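PDB 6MPR: malonate decarboxylase subunit alpha from Acinetobacter baumannii ATCC 17978, which probably acts as the carrier-protein transferase of malonate decarboxylase, exchanging acetyl for malonyl on the acyl carrier protein. Local coordinates for residues I48-V51 with L52-I56; E65-N68 with Q69-A72; M165-R168 with Q169-Y173. All coordinates share one frame; numbering follows the deposited sequence.

Interaction 1 of 3, residues I48-V51 with L52-I56; sequences IIKV and LETLI
Residues 48-51 and 52-55 form two consecutive turns of one helix, which ends at Leu55; Ile56 is the first residue to leave it. Leu52 N bonds to Ile48 O at 2.8 Å, and Glu53 N to Ile49 O at 3.0 Å. Val51 O accepts two bonds: Leu55 N lies nearly in line with the carbonyl, while Thr54 N comes from above its plane. Thr54 OG1 stands beside its own backbone N (chi1 -54°). It therefore reaches back one turn and donates to Lys50 O at 2.7 Å. On the apolar side, Val51 CG1 packs against Leu55 CD1 at 3.5 Å, the two side chains lying alongside and pointing the same way. The contact of Ile48 CG1 with Leu52 CD1 is longer, at 4.2 Å. On the outer side, a water bridges Lys50 NZ (3.0 Å) and Glu53 OE2 (a short 2.5 Å); NZ and OE2 are 5.0 Å apart and not in direct contact. The other carboxylate oxygen, OE1, takes a hydrogen bond from Asn83 N, so Glu53 is held at both oxygens. Ile48 and Leu52 rest on helix 73-79, Leu55 and Thr54 on helix 22-34. Ile48 and Leu55 also touch strand 221-224 of the parallel sheet.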
ATOM      1  N   ILE A  48      32.260   1.263  16.353  1.00 14.33           N
ATOM      2  CA  ILE A  48      31.096   1.655  15.562  1.00 16.07           C
ATOM      3  C   ILE A  48      31.179   3.120  15.133  1.00 18.91           C
ATOM      4  O   ILE A  48      30.804   3.463  14.008  1.00 16.04           O
ATOM      5  CB  ILE A  48      29.804   1.350  16.349  1.00 13.67           C
ATOM      6  CG1 ILE A  48      28.548   1.636  15.500  1.00 15.33           C
ATOM      7  CG2 ILE A  48      29.754   2.126  17.669  1.00 18.12           C
ATOM      8  CD1 ILE A  48      28.440   0.796  14.253  1.00 15.99           C
ATOM      9  N   ILE A  49      31.683   4.006  15.999  1.00 18.45           N
ATOM     10  CA  ILE A  49      31.660   5.435  15.671  1.00 15.38           C
ATOM     11  C   ILE A  49      32.591   5.733  14.504  1.00 18.97           C
ATOM     12  O   ILE A  49      32.221   6.440  13.559  1.00 16.53           O
ATOM     13  CB  ILE A  49      32.011   6.290  16.898  1.00 16.68           C
ATOM     14  CG1 ILE A  49      30.834   6.314  17.877  1.00 16.81           C
ATOM     15  CG2 ILE A  49      32.377   7.711  16.443  1.00 16.00           C
ATOM     16  CD1 ILE A  49      31.214   6.735  19.289  1.00 20.70           C
ATOM     17  N   LYS A  50      33.800   5.179  14.539  1.00 16.67           N
ATOM     18  CA  LYS A  50      34.732   5.369  13.437  1.00 16.43           C
ATOM     19  C   LYS A  50      34.171   4.789  12.149  1.00 16.58           C
ATOM     20  O   LYS A  50      34.333   5.373  11.072  1.00 17.10           O
ATOM     21  CB  LYS A  50      36.083   4.731  13.769  1.00 19.52           C
ATOM     22  CG  LYS A  50      37.134   4.905  12.684  1.00 30.09           C
ATOM     23  CD  LYS A  50      37.685   6.330  12.667  1.00 38.04           C
ATOM     24  CE  LYS A  50      38.802   6.493  11.653  1.00 43.50           C
ATOM     25  NZ  LYS A  50      39.360   7.871  11.681  1.00 44.03           N
ATOM     26  N   VAL A  51      33.485   3.648  12.238  1.00 14.39           N
ATOM     27  CA  VAL A  51      32.954   3.043  11.022  1.00 13.93           C
ATOM     28  C   VAL A  51      31.791   3.873  10.471  1.00 13.45           C
ATOM     29  O   VAL A  51      31.665   4.043   9.253  1.00 14.64           O
ATOM     30  CB  VAL A  51      32.553   1.578  11.282  1.00 17.26           C
ATOM     31  CG1 VAL A  51      31.795   1.023  10.084  1.00 13.57           C
ATOM     32  CG2 VAL A  51      33.800   0.727  11.563  1.00 16.94           C
ATOM     33  N   LEU A  52      30.920   4.409  11.350  1.00 14.12           N
ATOM     34  CA  LEU A  52      29.865   5.318  10.881  1.00 13.06           C
ATOM     35  C   LEU A  52      30.449   6.527  10.157  1.00 14.34           C
ATOM     36  O   LEU A  52      29.931   6.946   9.116  1.00 16.70           O
ATOM     37  CB  LEU A  52      28.981   5.786  12.047  1.00 14.27           C
ATOM     38  CG  LEU A  52      28.074   4.739  12.693  1.00 14.15           C
ATOM     39  CD1 LEU A  52      27.328   5.315  13.895  1.00 14.19           C
ATOM     40  CD2 LEU A  52      27.069   4.169  11.693  1.00 15.08           C
ATOM     41  N   GLU A  53      31.514   7.119  10.711  1.00 14.48           N
ATOM     42  CA  GLU A  53      32.189   8.250  10.082  1.00 15.98           C
ATOM     43  C   GLU A  53      32.872   7.889   8.768  1.00 21.44           C
ATOM     44  O   GLU A  53      33.292   8.792   8.033  1.00 20.55           O
ATOM     45  CB  GLU A  53      33.222   8.824  11.050  1.00 16.94           C
ATOM     46  CG  GLU A  53      32.614   9.541  12.240  1.00 17.33           C
ATOM     47  CD  GLU A  53      33.643   9.934  13.277  1.00 22.77           C
ATOM     48  OE1 GLU A  53      33.271  10.687  14.205  1.00 22.28           O
ATOM     49  OE2 GLU A  53      34.822   9.510  13.165  1.00 21.43           O
ATOM     50  N   THR A  54      33.038   6.602   8.489  1.00 17.49           N
ATOM     51  CA  THR A  54      33.657   6.126   7.258  1.00 15.33           C
ATOM     52  C   THR A  54      32.614   5.800   6.200  1.00 15.64           C
ATOM     53  O   THR A  54      32.827   6.063   5.011  1.00 19.93           O
ATOM     54  CB  THR A  54      34.499   4.872   7.545  1.00 15.44           C
ATOM     55  OG1 THR A  54      35.430   5.149   8.587  1.00 17.56           O
ATOM     56  CG2 THR A  54      35.243   4.406   6.298  1.00 22.32           C
ATOM     57  N   LEU A  55      31.487   5.218   6.612  1.00 17.93           N
ATOM     58  CA  LEU A  55      30.467   4.748   5.680  1.00 18.08           C
ATOM     59  C   LEU A  55      29.442   5.818   5.318  1.00 15.99           C
ATOM     60  O   LEU A  55      28.817   5.733   4.251  1.00 17.66           O
ATOM     61  CB  LEU A  55      29.739   3.538   6.272  1.00 17.35           C
ATOM     62  CG  LEU A  55      30.621   2.306   6.464  1.00 21.12           C
ATOM     63  CD1 LEU A  55      29.835   1.231   7.150  1.00 15.77           C
ATOM     64  CD2 LEU A  55      31.130   1.810   5.120  1.00 15.37           C
ATOM     65  N   ILE A  56      29.231   6.792   6.186  1.00 15.66           N
ATOM     66  CA  ILE A  56      28.256   7.857   5.957  1.00 13.30           C
ATOM     67  C   ILE A  56      28.997   9.084   5.456  1.00 14.86           C
ATOM     68  O   ILE A  56      30.144   9.340   5.848  1.00 19.82           O
ATOM     69  CB  ILE A  56      27.458   8.176   7.237  1.00 11.90           C
ATOM     70  CG1 ILE A  56      26.812   6.910   7.809  1.00 16.09           C
ATOM     71  CG2 ILE A  56      26.395   9.248   6.967  1.00 11.18           C
ATOM     72  CD1 ILE A  56      26.099   7.165   9.113  1.00 15.82           C
TER
HETATM   73  O   HOH W   1      36.750   9.338  11.511  1.00 27.18           O

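Interaction 2 of 3, residues E65-N68 with Q69-A72; sequences EGNN and QKQA
Gly66 and Gln71 face each other across a tight loop in which the chain doubles back on itself. The main chains are joined by a single bridge, and the peptide bond before Gly66 is cis. Ala72 N bonds to Glu65 O at 2.8 Å and closes the open end of the loop. The tight part is built around Gln71. Its chain folds back (chi2 -62°) and brings the amide over the main chain of residues 66-69. OE1 accepts from Gly66 N at 2.9 Å, and NE2 donates to both Asn67 O (2.8 Å) and Gln69 O (3.0 Å). Three bonds thus fix the rotation of this amide. On Asn67, which was modelled in two conformers, the conformer described places ND2 2.9 Å from Lys70 O. That oxygen lies in the plane of the Asn67 amide, but ND2 meets it from above the carbonyl plane. ND2 also makes a weak bond to Glu65 OE1. Lys70 runs alongside Asn67, and its CE comes within 3.4 Å of Glu65 OE1. The two charges stay apart, with NZ 4.1 Å from OE1. Each is satisfied elsewhere: Glu65 by Ser161, Ala162 and Ser181, and Lys70 by Ser177, Ala162 and Ser181. The looser side is the side chain of Asn68, which is partly exposed. The backbone beyond it is held, because the Glu179 carboxylate takes the N-H groups of Gln69 and Lys70. The amide of buried Gln69 bonds to Thr323, Asn301 and Arg350, elsewhere in the chain. The loop leaves the C-terminal end of strand 61-64 and runs straight into helix 73-79, with Ala72 at the N-cap position. At this C-terminal edge of the parallel sheet it forms the strand-to-helix connection of a beta-alpha-beta crossover, which continues to the neighbouring parallel strand 90-94.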
ATOM      1  N   GLU A  65      16.141   3.545  12.226  1.00 11.15           N
ATOM      2  CA  GLU A  65      15.035   2.950  12.973  1.00 13.62           C
ATOM      3  C   GLU A  65      15.113   3.369  14.439  1.00 13.62           C
ATOM      4  O   GLU A  65      16.140   3.153  15.086  1.00 11.54           O
ATOM      5  CB  GLU A  65      15.094   1.424  12.866  1.00 13.57           C
ATOM      6  CG  GLU A  65      14.820   0.863  11.468  1.00  8.82           C
ATOM      7  CD  GLU A  65      14.875  -0.656  11.444  1.00 14.89           C
ATOM      8  OE1 GLU A  65      15.101  -1.269  12.506  1.00 11.90           O
ATOM      9  OE2 GLU A  65      14.726  -1.240  10.360  1.00 13.72           O
ATOM     10  N   GLY A  66      14.066   4.010  14.949  1.00  8.99           N
ATOM     11  CA  GLY A  66      13.070   4.659  14.115  1.00  9.62           C
ATOM     12  C   GLY A  66      11.822   3.909  13.671  1.00 13.71           C
ATOM     13  O   GLY A  66      10.998   4.473  12.944  1.00 11.48           O
ATOM     14  N   ASN A  67      11.669   2.644  14.047  1.00 11.19           N
ATOM     15  CA  ASN A  67      10.382   1.971  13.905  0.52  9.95           C
ATOM     16  C   ASN A  67       9.419   2.528  14.943  1.00  9.36           C
ATOM     17  O   ASN A  67       9.821   3.199  15.896  1.00 14.24           O
ATOM     18  CB  ASN A  67      10.478   0.456  14.133  0.52 11.86           C
ATOM     19  CG  ASN A  67      11.446  -0.247  13.211  0.52  9.55           C
ATOM     20  OD1 ASN A  67      11.124  -0.540  12.059  0.52 18.13           O
ATOM     21  ND2 ASN A  67      12.610  -0.600  13.739  0.52  7.38           N
ATOM     22  N   ASN A  68       8.138   2.201  14.803  1.00  9.38           N
ATOM     23  CA  ASN A  68       7.206   2.645  15.829  0.52 12.80           C
ATOM     24  C   ASN A  68       7.560   2.057  17.191  1.00 16.20           C
ATOM     25  O   ASN A  68       7.442   2.747  18.214  1.00 14.40           O
ATOM     26  CB  ASN A  68       5.767   2.299  15.472  0.52 15.41           C
ATOM     27  CG  ASN A  68       4.778   2.845  16.505  0.52 18.52           C
ATOM     28  OD1 ASN A  68       4.414   4.025  16.471  0.52 24.40           O
ATOM     29  ND2 ASN A  68       4.374   1.999  17.444  0.52 15.01           N
ATOM     30  N   GLN A  69       8.019   0.803  17.232  1.00 10.92           N
ATOM     31  CA  GLN A  69       8.370   0.146  18.488  1.00 10.42           C
ATOM     32  C   GLN A  69       9.872  -0.111  18.581  1.00  9.76           C
ATOM     33  O   GLN A  69      10.555   0.514  19.395  1.00 12.52           O
ATOM     34  CB  GLN A  69       7.568  -1.153  18.627  1.00 11.72           C
ATOM     35  CG  GLN A  69       6.056  -0.948  18.563  1.00 12.08           C
ATOM     36  CD  GLN A  69       5.328  -2.207  18.122  1.00 13.18           C
ATOM     37  OE1 GLN A  69       4.990  -2.356  16.946  1.00 13.43           O
ATOM     38  NE2 GLN A  69       5.078  -3.108  19.055  1.00 13.55           N
ATOM     39  N   LYS A  70      10.413  -1.014  17.761  1.00 14.33           N
ATOM     40  CA  LYS A  70      11.838  -1.349  17.814  1.00 10.43           C
ATOM     41  C   LYS A  70      12.703  -0.148  17.457  1.00 13.12           C
ATOM     42  O   LYS A  70      12.467   0.507  16.441  1.00 10.18           O
ATOM     43  CB  LYS A  70      12.123  -2.501  16.842  1.00 11.32           C
ATOM     44  CG  LYS A  70      13.593  -2.750  16.562  1.00 13.53           C
ATOM     45  CD  LYS A  70      13.753  -3.983  15.674  1.00 12.42           C
ATOM     46  CE  LYS A  70      13.379  -3.696  14.234  1.00 11.55           C
ATOM     47  NZ  LYS A  70      13.448  -4.923  13.362  1.00 12.07           N
ATOM     48  N   GLN A  71      13.720   0.128  18.284  1.00 11.59           N
ATOM     49  CA  GLN A  71      14.668   1.216  18.052  1.00  8.07           C
ATOM     50  C   GLN A  71      16.072   0.649  17.926  1.00 10.60           C
ATOM     51  O   GLN A  71      16.536  -0.087  18.809  1.00 11.39           O
ATOM     52  CB  GLN A  71      14.678   2.268  19.180  1.00 11.99           C
ATOM     53  CG  GLN A  71      13.303   2.804  19.598  1.00  9.39           C
ATOM     54  CD  GLN A  71      12.609   3.510  18.453  1.00 18.88           C
ATOM     55  OE1 GLN A  71      13.233   4.306  17.727  1.00 11.52           O
ATOM     56  NE2 GLN A  71      11.326   3.215  18.265  1.00 12.22           N
ATOM     57  N   ALA A  72      16.757   1.018  16.848  1.00  8.07           N
ATOM     58  CA  ALA A  72      18.178   0.708  16.718  1.00 10.15           C
ATOM     59  C   ALA A  72      18.957   1.715  17.569  1.00 12.16           C
ATOM     60  O   ALA A  72      19.667   2.598  17.078  1.00  9.96           O
ATOM     61  CB  ALA A  72      18.594   0.755  15.257  1.00 11.21           C
TER

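Interaction 3 of 3, residues M165-R168 with Q169-Y173; sequences MADR and QGNIY
Met165 and Tyr173 form a hydrogen-bonded antiparallel pair, Ala166 and Ile172 the next, non-hydrogen-bonded pair, and a type I turn from Asp167 to Gly170 closes this short hairpin. Tyr173 N donates to Met165 O at 2.8 Å. Asp167 N bonds to Asn171 O at 3.2 Å, and Gly170 N to Asp167 O at 3.3 Å. With Gly170 at positive phi, this is a type I turn with a G1 bulge. The Asp167 side chain turns in over the loop, its CG lying between the backbone N and the carbonyl carbon (chi1 69°). OD1 accepts Gln169 N at 2.9 Å from above the carboxylate plane, an Asx turn, and takes weak bonds from Gly170 N and Asn171 N. OD2 accepts Asn171 ND2 at 2.9 Å on its syn side, in a nearly straight bond (170°). The Asn171 amide is also held through OD1 by Ala216 N. On the other face of the hairpin from Met165 and Tyr173, Ala166 CB meets Ile172 CD1 at 3.8 Å. Arg168 is exposed, and its NE makes a salt bridge with Asp204. One carboxylate therefore takes N-H groups from Gln169, Gly170 and Asn171, two of the four bonds weak, which probably favours its ionised form and helps to hold the bend.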
ATOM      1  N   MET A 165      19.278 -11.251  15.834  1.00 11.64           N
ATOM      2  CA  MET A 165      20.437 -12.114  15.653  1.00 14.10           C
ATOM      3  C   MET A 165      20.945 -11.992  14.225  1.00 15.24           C
ATOM      4  O   MET A 165      20.163 -11.795  13.290  1.00 14.65           O
ATOM      5  CB  MET A 165      20.066 -13.569  15.991  1.00 17.51           C
ATOM      6  CG  MET A 165      21.209 -14.540  15.987  1.00 21.18           C
ATOM      7  SD  MET A 165      20.629 -16.201  16.423  1.00 21.32           S
ATOM      8  CE  MET A 165      20.854 -16.168  18.205  1.00 19.31           C
ATOM      9  N   ALA A 166      22.262 -12.065  14.069  1.00 15.03           N
ATOM     10  CA  ALA A 166      22.878 -12.169  12.756  1.00 13.04           C
ATOM     11  C   ALA A 166      23.895 -13.296  12.775  1.00 13.65           C
ATOM     12  O   ALA A 166      24.484 -13.603  13.815  1.00 12.54           O
ATOM     13  CB  ALA A 166      23.577 -10.876  12.327  1.00 10.69           C
ATOM     14  N   ASP A 167      24.092 -13.911  11.615  1.00 13.91           N
ATOM     15  CA  ASP A 167      25.242 -14.781  11.439  1.00 12.38           C
ATOM     16  C   ASP A 167      26.380 -13.940  10.854  1.00 16.96           C
ATOM     17  O   ASP A 167      26.237 -12.734  10.654  1.00 15.14           O
ATOM     18  CB  ASP A 167      24.880 -15.986  10.574  1.00 12.62           C
ATOM     19  CG  ASP A 167      24.606 -15.626   9.117  1.00 22.61           C
ATOM     20  OD1 ASP A 167      24.869 -14.485   8.679  1.00 18.92           O
ATOM     21  OD2 ASP A 167      24.115 -16.514   8.397  1.00 18.06           O
ATOM     22  N   ARG A 168      27.511 -14.574  10.550  1.00 18.76           N
ATOM     23  CA  ARG A 168      28.667 -13.812  10.092  1.00 18.57           C
ATOM     24  C   ARG A 168      28.621 -13.485   8.604  1.00 23.10           C
ATOM     25  O   ARG A 168      29.537 -12.825   8.095  1.00 26.01           O
ATOM     26  CB  ARG A 168      29.958 -14.550  10.443  1.00 21.56           C
ATOM     27  CG  ARG A 168      30.164 -14.650  11.940  1.00 21.66           C
ATOM     28  CD  ARG A 168      31.525 -15.220  12.272  1.00 21.23           C
ATOM     29  NE  ARG A 168      31.777 -15.176  13.701  1.00 24.89           N
ATOM     30  CZ  ARG A 168      32.373 -14.161  14.322  1.00 26.23           C
ATOM     31  NH1 ARG A 168      32.762 -13.095  13.627  1.00 19.16           N
ATOM     32  NH2 ARG A 168      32.563 -14.207  15.634  1.00 32.77           N
ATOM     33  N   GLN A 169      27.577 -13.907   7.903  1.00 21.28           N
ATOM     34  CA  GLN A 169      27.355 -13.467   6.535  1.00 20.62           C
ATOM     35  C   GLN A 169      26.470 -12.230   6.455  1.00 16.16           C
ATOM     36  O   GLN A 169      26.426 -11.586   5.402  1.00 16.74           O
ATOM     37  CB  GLN A 169      26.725 -14.595   5.716  1.00 20.81           C
ATOM     38  CG  GLN A 169      27.702 -15.677   5.309  1.00 32.05           C
ATOM     39  CD  GLN A 169      28.677 -15.180   4.267  1.00 43.47           C
ATOM     40  OE1 GLN A 169      28.316 -15.015   3.103  1.00 53.04           O
ATOM     41  NE2 GLN A 169      29.913 -14.915   4.682  1.00 47.52           N
ATOM     42  N   GLY A 170      25.764 -11.892   7.530  1.00 14.31           N
ATOM     43  CA  GLY A 170      24.820 -10.793   7.513  1.00 15.37           C
ATOM     44  C   GLY A 170      23.366 -11.177   7.337  1.00 12.68           C
ATOM     45  O   GLY A 170      22.531 -10.286   7.171  1.00 13.11           O
ATOM     46  N   ASN A 171      23.037 -12.469   7.338  1.00 13.05           N
ATOM     47  CA  ASN A 171      21.638 -12.873   7.472  1.00 12.81           C
ATOM     48  C   ASN A 171      21.092 -12.397   8.818  1.00 10.03           C
ATOM     49  O   ASN A 171      21.748 -12.555   9.846  1.00 12.29           O
ATOM     50  CB  ASN A 171      21.511 -14.394   7.379  1.00 13.01           C
ATOM     51  CG  ASN A 171      21.845 -14.934   6.004  1.00 16.01           C
ATOM     52  OD1 ASN A 171      21.158 -14.631   5.023  1.00 15.88           O
ATOM     53  ND2 ASN A 171      22.878 -15.776   5.930  1.00 15.42           N
ATOM     54  N   ILE A 172      19.879 -11.829   8.821  1.00 11.01           N
ATOM     55  CA  ILE A 172      19.311 -11.237  10.023  1.00 15.29           C
ATOM     56  C   ILE A 172      18.039 -11.975  10.404  1.00 14.21           C
ATOM     57  O   ILE A 172      17.173 -12.228   9.560  1.00 11.63           O
ATOM     58  CB  ILE A 172      18.996  -9.730   9.861  1.00 11.49           C
ATOM     59  CG1 ILE A 172      20.136  -8.985   9.156  1.00 12.63           C
ATOM     60  CG2 ILE A 172      18.748  -9.117  11.235  1.00  9.41           C
ATOM     61  CD1 ILE A 172      21.414  -8.883   9.978  1.00 12.04           C
ATOM     62  N   TYR A 173      17.909 -12.274  11.687  1.00 10.16           N
ATOM     63  CA  TYR A 173      16.639 -12.681  12.278  1.00  9.27           C
ATOM     64  C   TYR A 173      16.041 -11.475  12.995  1.00 11.35           C
ATOM     65  O   TYR A 173      16.659 -10.939  13.923  1.00 13.48           O
ATOM     66  CB  TYR A 173      16.844 -13.847  13.243  1.00  9.79           C
ATOM     67  CG  TYR A 173      15.609 -14.203  14.040  1.00  9.75           C
ATOM     68  CD1 TYR A 173      14.451 -14.606  13.399  1.00 11.91           C
ATOM     69  CD2 TYR A 173      15.596 -14.107  15.430  1.00 11.92           C
ATOM     70  CE1 TYR A 173      13.307 -14.917  14.122  1.00 14.40           C
ATOM     71  CE2 TYR A 173      14.466 -14.414  16.166  1.00 15.03           C
ATOM     72  CZ  TYR A 173      13.322 -14.824  15.501  1.00 15.18           C
ATOM     73  OH  TYR A 173      12.185 -15.126  16.215  1.00 15.54           O
TER

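In the fold
The three contacts follow one another along the chain. Interaction 1 lies on helix 48-55, between strands 42-43 and 61-64 of the eight-stranded parallel sheet. Interaction 2 is the loop that leaves strand 61-64. Interaction 3 follows strand 158-163, the neighbour of 61-64; its strands belong to a separate three-stranded mixed sheet with 201-202. The centres are about 19 to 20 Å apart, and none touches another; interactions 2 and 3 come nearest, about 7 Å between nearest atoms. Helix 73-79 links the first two: it starts from the loop and packs against helix 48-55. The contacts thus sit at separate points around one parallel-sheet unit, interactions 1 and 3 about 31 and 28 Å from the chain centre, interaction 2 about 12 Å.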